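PDB 4QRO: gamma-resorcylate decarboxylase from Polaromonas, which probably catalyses the manganese-dependent, non-oxidative decarboxylation of gamma-resorcylate (2,6-dihydroxybenzoate) to resorcinol and carbon dioxide. Local coordinates for residues Leu198-Gly202 and Ser203-Asp207; Leu57-Asn60 and Ala61-Gln65; Arg166-Pro170 and Ser171-Ile175. All blocks are in the same frame, centred on the assembly; numbering follows the deposited sequence.

Contact 1: residues Leu198-Gly202 and Ser203-Asp207; sequences LRLMG and SGLFD
The F206 ring turns an edge to M201: M201 CA lies in the ring plane and M201 N is 3.8 Å from F206 CE2, while L200 C approaches the same atom obliquely. Over one face sits L205 CD2, 4.2 Å above the plane and displaced toward the rim. The setting is a tight turn between two successive helices of the amidohydrolase barrel, where helix 188-202 ends and helix 205-208 starts, built round an ST turn at S203. M201 CG adds a 4.0 Å contact to F206 CE2, and Y252 and N256 of helix 249-256 also pack on the ring. L200 and L205 run side by side, their CD2 atoms 4.2 Å apart. S203 OG stands between its own backbone N and carbonyl carbon (chi1 65°) and reaches back and ahead: it donates to L200 O at 2.7 Å, meeting the carbonyl at 126° and 32° off its plane, and accepts from L205 N at 3.2 Å. The S203 N-H makes only weak bonds, to R199 O and L200 O. With an alanine here, L205 N would probably lose its acceptor and L200 O its short hydroxyl bond, leaving the turn less firmly set. G204, at the N-cap, has a positive phi that suits glycine, since a CB would jam against the preceding carbonyl oxygen. The R199 guanidinium forms a salt bridge with D143 and a hydrogen bond to I175 O of the second subunit. A water bridges the two helices, donating to M201 O at 2.7 Å and accepting from F206 N.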
ATOM      1  N   LEU A 198       1.736  -0.964  10.989  1.00 26.99           N
ATOM      2  CA  LEU A 198       2.758  -2.016  11.019  1.00 25.97           C
ATOM      3  C   LEU A 198       3.848  -1.779  12.047  1.00 24.19           C
ATOM      4  O   LEU A 198       4.326  -2.726  12.661  1.00 28.53           O
ATOM      5  CB  LEU A 198       3.379  -2.205   9.634  1.00 27.70           C
ATOM      6  CG  LEU A 198       2.491  -2.856   8.570  1.00 31.06           C
ATOM      7  CD1 LEU A 198       3.112  -2.758   7.175  1.00 29.95           C
ATOM      8  CD2 LEU A 198       2.185  -4.312   8.933  1.00 35.22           C
ATOM      9  N   ARG A 199       4.259  -0.527  12.229  1.00 32.04           N
ATOM     10  CA  ARG A 199       5.165  -0.164  13.316  1.00 31.01           C
ATOM     11  C   ARG A 199       4.589  -0.582  14.676  1.00 31.35           C
ATOM     12  O   ARG A 199       5.301  -1.188  15.479  1.00 32.21           O
ATOM     13  CB  ARG A 199       5.515   1.325  13.296  1.00 29.18           C
ATOM     14  CG  ARG A 199       6.383   1.744  12.118  1.00 31.32           C
ATOM     15  CD  ARG A 199       6.654   3.250  12.096  1.00 36.22           C
ATOM     16  NE  ARG A 199       7.205   3.761  13.364  1.00 32.92           N
ATOM     17  CZ  ARG A 199       8.302   4.519  13.474  1.00 36.91           C
ATOM     18  NH1 ARG A 199       9.004   4.903  12.393  1.00 38.76           N
ATOM     19  NH2 ARG A 199       8.699   4.921  14.678  1.00 36.80           N
ATOM     20  N   LEU A 200       3.306  -0.332  14.912  1.00 27.32           N
ATOM     21  CA  LEU A 200       2.687  -0.759  16.190  1.00 28.02           C
ATOM     22  C   LEU A 200       2.750  -2.291  16.354  1.00 31.36           C
ATOM     23  O   LEU A 200       3.127  -2.799  17.403  1.00 32.37           O
ATOM     24  CB  LEU A 200       1.238  -0.297  16.276  1.00 34.51           C
ATOM     25  CG  LEU A 200       0.911   1.200  16.263  1.00 35.89           C
ATOM     26  CD1 LEU A 200      -0.594   1.402  16.364  1.00 35.65           C
ATOM     27  CD2 LEU A 200       1.635   1.899  17.414  1.00 35.96           C
ATOM     28  N   MET A 201       2.366  -3.018  15.310  1.00 32.24           N
ATOM     29  CA  MET A 201       2.340  -4.498  15.334  1.00 31.44           C
ATOM     30  C   MET A 201       3.739  -5.120  15.538  1.00 30.18           C
ATOM     31  O   MET A 201       3.910  -6.002  16.392  1.00 34.78           O
ATOM     32  CB  MET A 201       1.711  -5.053  14.037  1.00 38.29           C
ATOM     33  CG  MET A 201       0.231  -4.753  13.872  1.00 34.72           C
ATOM     34  SD  MET A 201      -0.462  -5.443  12.345  1.00 36.26           S
ATOM     35  CE  MET A 201      -0.953  -3.971  11.468  1.00 29.37           C
ATOM     36  N   GLY A 202       4.721  -4.647  14.779  1.00 31.24           N
ATOM     37  CA  GLY A 202       6.131  -5.089  14.929  1.00 33.33           C
ATOM     38  C   GLY A 202       6.785  -4.780  16.282  1.00 39.88           C
ATOM     39  O   GLY A 202       7.682  -5.507  16.744  1.00 31.93           O
ATOM     40  N   SER A 203       6.323  -3.727  16.946  1.00 33.89           N
ATOM     41  CA  SER A 203       7.008  -3.235  18.144  1.00 28.31           C
ATOM     42  C   SER A 203       6.852  -4.140  19.327  1.00 38.97           C
ATOM     43  O   SER A 203       7.570  -3.976  20.308  1.00 34.88           O
ATOM     44  CB  SER A 203       6.506  -1.855  18.526  1.00 32.48           C
ATOM     45  OG  SER A 203       5.137  -1.937  18.902  1.00 30.68           O
ATOM     46  N   GLY A 204       5.897  -5.066  19.265  1.00 35.17           N
ATOM     47  CA  GLY A 204       5.573  -5.907  20.416  1.00 37.09           C
ATOM     48  C   GLY A 204       4.547  -5.285  21.344  1.00 39.89           C
ATOM     49  O   GLY A 204       4.237  -5.826  22.416  1.00 31.95           O
ATOM     50  N   LEU A 205       3.978  -4.161  20.939  1.00 31.97           N
ATOM     51  CA  LEU A 205       2.933  -3.506  21.751  1.00 36.08           C
ATOM     52  C   LEU A 205       1.793  -4.451  22.125  1.00 42.96           C
ATOM     53  O   LEU A 205       1.255  -4.402  23.237  1.00 31.92           O
ATOM     54  CB  LEU A 205       2.354  -2.326  20.970  1.00 37.60           C
ATOM     55  CG  LEU A 205       1.348  -1.474  21.715  1.00 35.55           C
ATOM     56  CD1 LEU A 205       2.063  -0.750  22.859  1.00 45.78           C
ATOM     57  CD2 LEU A 205       0.729  -0.461  20.757  1.00 37.52           C
ATOM     58  N   PHE A 206       1.404  -5.299  21.187  1.00 30.95           N
ATOM     59  CA  PHE A 206       0.242  -6.161  21.393  1.00 35.99           C
ATOM     60  C   PHE A 206       0.557  -7.460  22.132  1.00 32.64           C
ATOM     61  O   PHE A 206      -0.371  -8.181  22.503  1.00 38.42           O
ATOM     62  CB  PHE A 206      -0.484  -6.419  20.062  1.00 34.79           C
ATOM     63  CG  PHE A 206      -0.885  -5.157  19.357  1.00 33.27           C
ATOM     64  CD1 PHE A 206      -1.893  -4.346  19.867  1.00 32.65           C
ATOM     65  CD2 PHE A 206      -0.242  -4.757  18.196  1.00 30.47           C
ATOM     66  CE1 PHE A 206      -2.228  -3.158  19.242  1.00 34.78           C
ATOM     67  CE2 PHE A 206      -0.582  -3.577  17.561  1.00 33.53           C
ATOM     68  CZ  PHE A 206      -1.579  -2.778  18.076  1.00 32.50           C
ATOM     69  N   ASP A 207       1.846  -7.753  22.332  1.00 35.68           N
ATOM     70  CA  ASP A 207       2.284  -8.805  23.273  1.00 35.40           C
ATOM     71  C   ASP A 207       2.061  -8.305  24.704  1.00 41.12           C
ATOM     72  O   ASP A 207       1.592  -9.033  25.579  1.00 39.70           O
ATOM     73  CB  ASP A 207       3.766  -9.113  23.086  1.00 33.58           C
ATOM     74  CG  ASP A 207       4.070  -9.767  21.755  1.00 33.92           C
ATOM     75  OD1 ASP A 207       3.185 -10.462  21.220  1.00 34.42           O
ATOM     76  OD2 ASP A 207       5.207  -9.603  21.268  1.00 38.59           O
TER
HETATM   77  O   HOH W   1       2.737  -6.454  18.822  1.00 30.96           O

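Contact 2: residues Leu57-Asn60 and Ala61-Gln65; sequences LSLN and APAVQ
N60 and A63 meet where the chain leaves strand 52-59 of the amidohydrolase barrel and folds over the strand's C-terminal end, the side on which such barrels carry the active site. The N60 carbonyl oxygen presses on A63 CB at 3.1 Å, a tight approach, consistent with the positive phi of A63 (48°). Between them the chain is bent by a cis peptide joining A61 to P62, so the backbone comes back toward N60 within three residues. The N60 amide, with CG between the backbone N and the carbonyl carbon (chi1 66°), is held by side chains of the segment after strand 4-11: OD1 by T16 OG1 and ND2 by S20 OG, which fixes its flip and ties the turn to that segment. A61 takes part mainly through its backbone; its CB is directed away. That methyl group lies about 5 Å from the bound 2-nitrobenzene-1,3-diol and about 6 Å from the manganese ion, so this turn comes close to the inhibitor pocket. N128 ND2 bonds weakly to N60 O and P62 O. Beyond the bend, the Q65 N-H closes on P62 O at 3.0 Å and starts a 3-10 turn. The apolar side of the turn is made by L59, whose CG is anti to the backbone N (chi1 -167°), a setting that brings L59 CD2 to A63 CB at 3.8 Å and to V64 CG2 at 4.2 Å.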
ATOM      1  N   LEU A  57     -18.680  10.683  15.926  1.00 30.21           N
ATOM      2  CA  LEU A  57     -18.131  11.878  15.313  1.00 36.56           C
ATOM      3  C   LEU A  57     -16.673  12.069  15.692  1.00 36.41           C
ATOM      4  O   LEU A  57     -16.262  11.723  16.793  1.00 32.09           O
ATOM      5  CB  LEU A  57     -18.948  13.105  15.755  1.00 32.65           C
ATOM      6  CG  LEU A  57     -20.419  13.191  15.335  1.00 30.17           C
ATOM      7  CD1 LEU A  57     -21.060  14.390  16.016  1.00 39.91           C
ATOM      8  CD2 LEU A  57     -20.566  13.276  13.819  1.00 33.72           C
ATOM      9  N   SER A  58     -15.889  12.622  14.775  1.00 31.56           N
ATOM     10  CA  SER A  58     -14.490  12.962  15.064  1.00 34.67           C
ATOM     11  C   SER A  58     -14.073  14.251  14.376  1.00 33.04           C
ATOM     12  O   SER A  58     -14.502  14.555  13.253  1.00 34.21           O
ATOM     13  CB  SER A  58     -13.526  11.824  14.611  1.00 33.37           C
ATOM     14  OG  SER A  58     -13.608  11.623  13.196  1.00 34.06           O
ATOM     15  N   LEU A  59     -13.155  14.949  15.034  1.00 31.37           N
ATOM     16  CA  LEU A  59     -12.545  16.158  14.529  1.00 30.77           C
ATOM     17  C   LEU A  59     -11.771  15.850  13.243  1.00 35.75           C
ATOM     18  O   LEU A  59     -11.336  14.715  13.003  1.00 38.76           O
ATOM     19  CB  LEU A  59     -11.603  16.718  15.611  1.00 34.23           C
ATOM     20  CG  LEU A  59     -11.024  18.132  15.525  1.00 31.88           C
ATOM     21  CD1 LEU A  59     -12.152  19.135  15.513  1.00 34.33           C
ATOM     22  CD2 LEU A  59     -10.083  18.394  16.689  1.00 30.45           C
ATOM     23  N   ASN A  60     -11.626  16.871  12.414  1.00 34.86           N
ATOM     24  CA  ASN A  60     -10.976  16.745  11.115  1.00 27.99           C
ATOM     25  C   ASN A  60      -9.438  16.640  11.249  1.00 34.83           C
ATOM     26  O   ASN A  60      -8.920  16.582  12.360  1.00 40.35           O
ATOM     27  CB  ASN A  60     -11.417  17.877  10.181  1.00 32.64           C
ATOM     28  CG  ASN A  60     -10.964  19.238  10.634  1.00 37.26           C
ATOM     29  OD1 ASN A  60     -10.981  19.554  11.830  1.00 34.21           O
ATOM     30  ND2 ASN A  60     -10.623  20.087   9.667  1.00 34.30           N
ATOM     31  N   ALA A  61      -8.737  16.537  10.122  1.00 38.71           N
ATOM     32  CA  ALA A  61      -7.312  16.153  10.116  1.00 39.52           C
ATOM     33  C   ALA A  61      -6.467  17.265   9.497  1.00 35.53           C
ATOM     34  O   ALA A  61      -6.972  18.009   8.664  1.00 36.98           O
ATOM     35  CB  ALA A  61      -7.131  14.874   9.323  1.00 41.20           C
ATOM     36  N   PRO A  62      -5.190  17.402   9.912  1.00 34.51           N
ATOM     37  CA  PRO A  62      -4.520  16.704  11.029  1.00 38.89           C
ATOM     38  C   PRO A  62      -4.925  17.257  12.391  1.00 30.75           C
ATOM     39  O   PRO A  62      -4.701  16.608  13.429  1.00 34.03           O
ATOM     40  CB  PRO A  62      -3.031  16.941  10.760  1.00 39.47           C
ATOM     41  CG  PRO A  62      -2.946  18.079   9.801  1.00 43.57           C
ATOM     42  CD  PRO A  62      -4.277  18.279   9.157  1.00 41.73           C
ATOM     43  N   ALA A  63      -5.474  18.468  12.399  1.00 34.88           N
ATOM     44  CA  ALA A  63      -5.942  19.123  13.642  1.00 37.33           C
ATOM     45  C   ALA A  63      -4.906  19.047  14.771  1.00 32.35           C
ATOM     46  O   ALA A  63      -3.811  19.618  14.651  1.00 34.07           O
ATOM     47  CB  ALA A  63      -7.300  18.563  14.064  1.00 36.78           C
ATOM     48  N   VAL A  64      -5.191  18.305  15.836  1.00 33.58           N
ATOM     49  CA  VAL A  64      -4.341  18.335  17.031  1.00 35.75           C
ATOM     50  C   VAL A  64      -2.951  17.774  16.761  1.00 35.94           C
ATOM     51  O   VAL A  64      -1.978  18.216  17.366  1.00 33.87           O
ATOM     52  CB  VAL A  64      -5.024  17.639  18.230  1.00 37.25           C
ATOM     53  CG1 VAL A  64      -4.111  17.580  19.443  1.00 35.32           C
ATOM     54  CG2 VAL A  64      -6.316  18.375  18.580  1.00 40.83           C
ATOM     55  N   GLN A  65      -2.843  16.855  15.807  1.00 32.81           N
ATOM     56  CA  GLN A  65      -1.563  16.230  15.490  1.00 32.22           C
ATOM     57  C   GLN A  65      -0.536  17.150  14.826  1.00 40.32           C
ATOM     58  O   GLN A  65       0.662  16.777  14.700  1.00 34.52           O
ATOM     59  CB  GLN A  65      -1.788  15.006  14.616  1.00 30.81           C
ATOM     60  CG  GLN A  65      -2.239  13.789  15.410  1.00 31.97           C
ATOM     61  CD  GLN A  65      -3.608  13.923  16.031  1.00 34.08           C
ATOM     62  OE1 GLN A  65      -4.592  13.910  15.329  1.00 32.14           O
ATOM     63  NE2 GLN A  65      -3.675  14.029  17.375  1.00 33.27           N
TER

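Contact 3: residues Arg166-Pro170 and Ser171-Ile175; sequences RNPLP and SDARI
L169 O takes the N-H of D172 at 2.9 Å, and one residue on P170 O takes the N-H of A173, also at 2.9 Å. Both donors sit well above the carbonyl planes, 50° and 69° out of them, rather than on the lone pairs. L169 N is satisfied by a water at 3.0 Å, and the same water donates to D172 OD2 at 2.8 Å, so one molecule joins the start of the turn to the D172 carboxylate. With CG anti to the carbonyl carbon (chi1 -61°), the D172 carboxylate lies beside its own backbone N, and OD2 can reach the water that L169 N also binds. Apolar cover comes from P168, whose CG meets A173 CB at 4.0 Å and whose ring also rests on A188 and E192 of helix 188-202. The charged end of R174 turns to the partner chain: its NH2 forms a salt bridge with D172 OD1 of the second subunit. Two successive i+3 to i backbone bonds make a short 3-10 turn, here set in the long loop after barrel strand 161-164 and brought to the dimer interface.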
ATOM      1  N   ARG A 166      -2.891  11.015   7.971  1.00 30.31           N
ATOM      2  CA  ARG A 166      -2.480  12.377   7.660  1.00 31.84           C
ATOM      3  C   ARG A 166      -1.434  12.209   6.569  1.00 26.35           C
ATOM      4  O   ARG A 166      -0.965  11.083   6.294  1.00 29.29           O
ATOM      5  CB  ARG A 166      -1.884  13.122   8.874  1.00 28.00           C
ATOM      6  CG  ARG A 166      -0.571  12.522   9.381  1.00 36.79           C
ATOM      7  CD  ARG A 166       0.107  13.358  10.448  1.00 30.21           C
ATOM      8  NE  ARG A 166       0.438  14.690   9.962  1.00 35.83           N
ATOM      9  CZ  ARG A 166       0.755  15.722  10.737  1.00 46.89           C
ATOM     10  NH1 ARG A 166       0.788  15.584  12.062  1.00 32.31           N
ATOM     11  NH2 ARG A 166       1.023  16.902  10.176  1.00 35.24           N
ATOM     12  N   ASN A 167      -1.041  13.320   5.968  1.00 30.13           N
ATOM     13  CA  ASN A 167       0.051  13.310   4.988  1.00 36.50           C
ATOM     14  C   ASN A 167       1.423  13.263   5.635  1.00 39.40           C
ATOM     15  O   ASN A 167       1.610  13.785   6.729  1.00 31.61           O
ATOM     16  CB  ASN A 167      -0.025  14.545   4.064  1.00 38.17           C
ATOM     17  CG  ASN A 167      -0.866  14.297   2.819  1.00 32.85           C
ATOM     18  OD1 ASN A 167      -0.786  13.240   2.199  1.00 31.42           O
ATOM     19  ND2 ASN A 167      -1.675  15.281   2.446  1.00 36.17           N
ATOM     20  N   PRO A 168       2.410  12.651   4.948  1.00 30.43           N
ATOM     21  CA  PRO A 168       3.762  12.723   5.466  1.00 32.02           C
ATOM     22  C   PRO A 168       4.291  14.164   5.443  1.00 35.96           C
ATOM     23  O   PRO A 168       3.842  14.973   4.619  1.00 33.83           O
ATOM     24  CB  PRO A 168       4.577  11.849   4.478  1.00 35.29           C
ATOM     25  CG  PRO A 168       3.794  11.890   3.217  1.00 37.41           C
ATOM     26  CD  PRO A 168       2.351  11.970   3.631  1.00 39.67           C
ATOM     27  N   LEU A 169       5.228  14.477   6.330  1.00 33.22           N
ATOM     28  CA  LEU A 169       5.928  15.761   6.267  1.00 40.56           C
ATOM     29  C   LEU A 169       6.663  15.833   4.913  1.00 33.42           C
ATOM     30  O   LEU A 169       7.061  14.787   4.398  1.00 36.50           O
ATOM     31  CB  LEU A 169       6.925  15.872   7.412  1.00 33.56           C
ATOM     32  CG  LEU A 169       6.329  15.878   8.841  1.00 40.28           C
ATOM     33  CD1 LEU A 169       7.417  16.033   9.880  1.00 47.18           C
ATOM     34  CD2 LEU A 169       5.279  16.966   8.998  1.00 62.38           C
ATOM     35  N   PRO A 170       6.839  17.047   4.339  1.00 36.40           N
ATOM     36  CA  PRO A 170       7.472  17.210   3.009  1.00 37.97           C
ATOM     37  C   PRO A 170       8.852  16.552   2.856  1.00 40.38           C
ATOM     38  O   PRO A 170       9.137  15.969   1.808  1.00 38.88           O
ATOM     39  CB  PRO A 170       7.566  18.729   2.861  1.00 71.57           C
ATOM     40  CG  PRO A 170       6.355  19.228   3.593  1.00 47.94           C
ATOM     41  CD  PRO A 170       6.208  18.310   4.788  1.00 41.97           C
ATOM     42  N   SER A 171       9.684  16.604   3.897  1.00 36.18           N
ATOM     43  CA  SER A 171      11.000  15.939   3.858  1.00 37.25           C
ATOM     44  C   SER A 171      10.928  14.404   3.809  1.00 38.58           C
ATOM     45  O   SER A 171      11.889  13.720   3.380  1.00 38.10           O
ATOM     46  CB  SER A 171      11.880  16.388   5.039  1.00 50.81           C
ATOM     47  OG  SER A 171      11.279  16.095   6.280  1.00 58.56           O
ATOM     48  N   ASP A 172       9.772  13.876   4.207  1.00 32.61           N
ATOM     49  CA  ASP A 172       9.436  12.472   4.073  1.00 38.03           C
ATOM     50  C   ASP A 172       8.509  12.179   2.884  1.00 36.31           C
ATOM     51  O   ASP A 172       7.937  11.080   2.793  1.00 38.79           O
ATOM     52  CB  ASP A 172       8.797  12.012   5.394  1.00 36.80           C
ATOM     53  CG  ASP A 172       9.752  12.169   6.593  1.00 35.29           C
ATOM     54  OD1 ASP A 172      10.962  11.901   6.437  1.00 35.74           O
ATOM     55  OD2 ASP A 172       9.280  12.519   7.689  1.00 43.41           O
ATOM     56  N   ALA A 173       8.392  13.138   1.966  1.00 35.46           N
ATOM     57  CA  ALA A 173       7.438  13.055   0.836  1.00 33.38           C
ATOM     58  C   ALA A 173       8.062  13.308  -0.536  1.00 33.36           C
ATOM     59  O   ALA A 173       7.328  13.567  -1.479  1.00 32.99           O
ATOM     60  CB  ALA A 173       6.298  14.041   1.024  1.00 31.82           C
ATOM     61  N   ARG A 174       9.379  13.164  -0.656  1.00 31.61           N
ATOM     62  CA  ARG A 174      10.089  13.543  -1.907  1.00 37.64           C
ATOM     63  C   ARG A 174       9.724  12.690  -3.122  1.00 39.22           C
ATOM     64  O   ARG A 174       9.708  13.184  -4.257  1.00 39.65           O
ATOM     65  CB  ARG A 174      11.625  13.644  -1.651  1.00 35.64           C
ATOM     66  CG  ARG A 174      11.919  14.787  -0.665  1.00 52.22           C
ATOM     67  CD  ARG A 174      13.297  15.401  -0.814  1.00 68.49           C
ATOM     68  NE  ARG A 174      14.295  14.382  -0.544  1.00 86.46           N
ATOM     69  CZ  ARG A 174      14.706  14.001   0.666  1.00162.92           C
ATOM     70  NH1 ARG A 174      14.260  14.559   1.806  1.00 47.92           N
ATOM     71  NH2 ARG A 174      15.598  13.036   0.733  1.00 52.31           N
ATOM     72  N   ILE A 175       9.323  11.444  -2.884  1.00 33.48           N
ATOM     73  CA  ILE A 175       8.847  10.564  -3.960  1.00 33.24           C
ATOM     74  C   ILE A 175       7.622  11.151  -4.691  1.00 35.48           C
ATOM     75  O   ILE A 175       7.391  10.878  -5.883  1.00 38.01           O
ATOM     76  CB  ILE A 175       8.568   9.128  -3.427  1.00 31.54           C
ATOM     77  CG1 ILE A 175       8.442   8.127  -4.569  1.00 34.71           C
ATOM     78  CG2 ILE A 175       7.346   9.079  -2.489  1.00 36.08           C
ATOM     79  CD1 ILE A 175       8.337   6.691  -4.095  1.00 38.24           C
TER
HETATM   80  O   HOH W   2       6.520  12.322   7.963  1.00 33.60           O

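In the fold
Following the chain, contact 2 comes first, turning the end of strand 52-59 toward helix 70-90; contact 3 follows in the loop between strand 161-164 and helix 188-202, and contact 1 lies where that helix gives way to helix 205-208. Each is a local turn, and they run in series without nesting or crossing. Contacts 2 and 3 touch: R166 NH1 makes a weak hydrogen bond to Q65 O, and P62 packs on the R166 guanidinium, joining the two loops. Contact 1 stays about 9 Å from contact 3 at nearest atoms within the chain, but the dimer connects them through R199 of one subunit and I175 of the other.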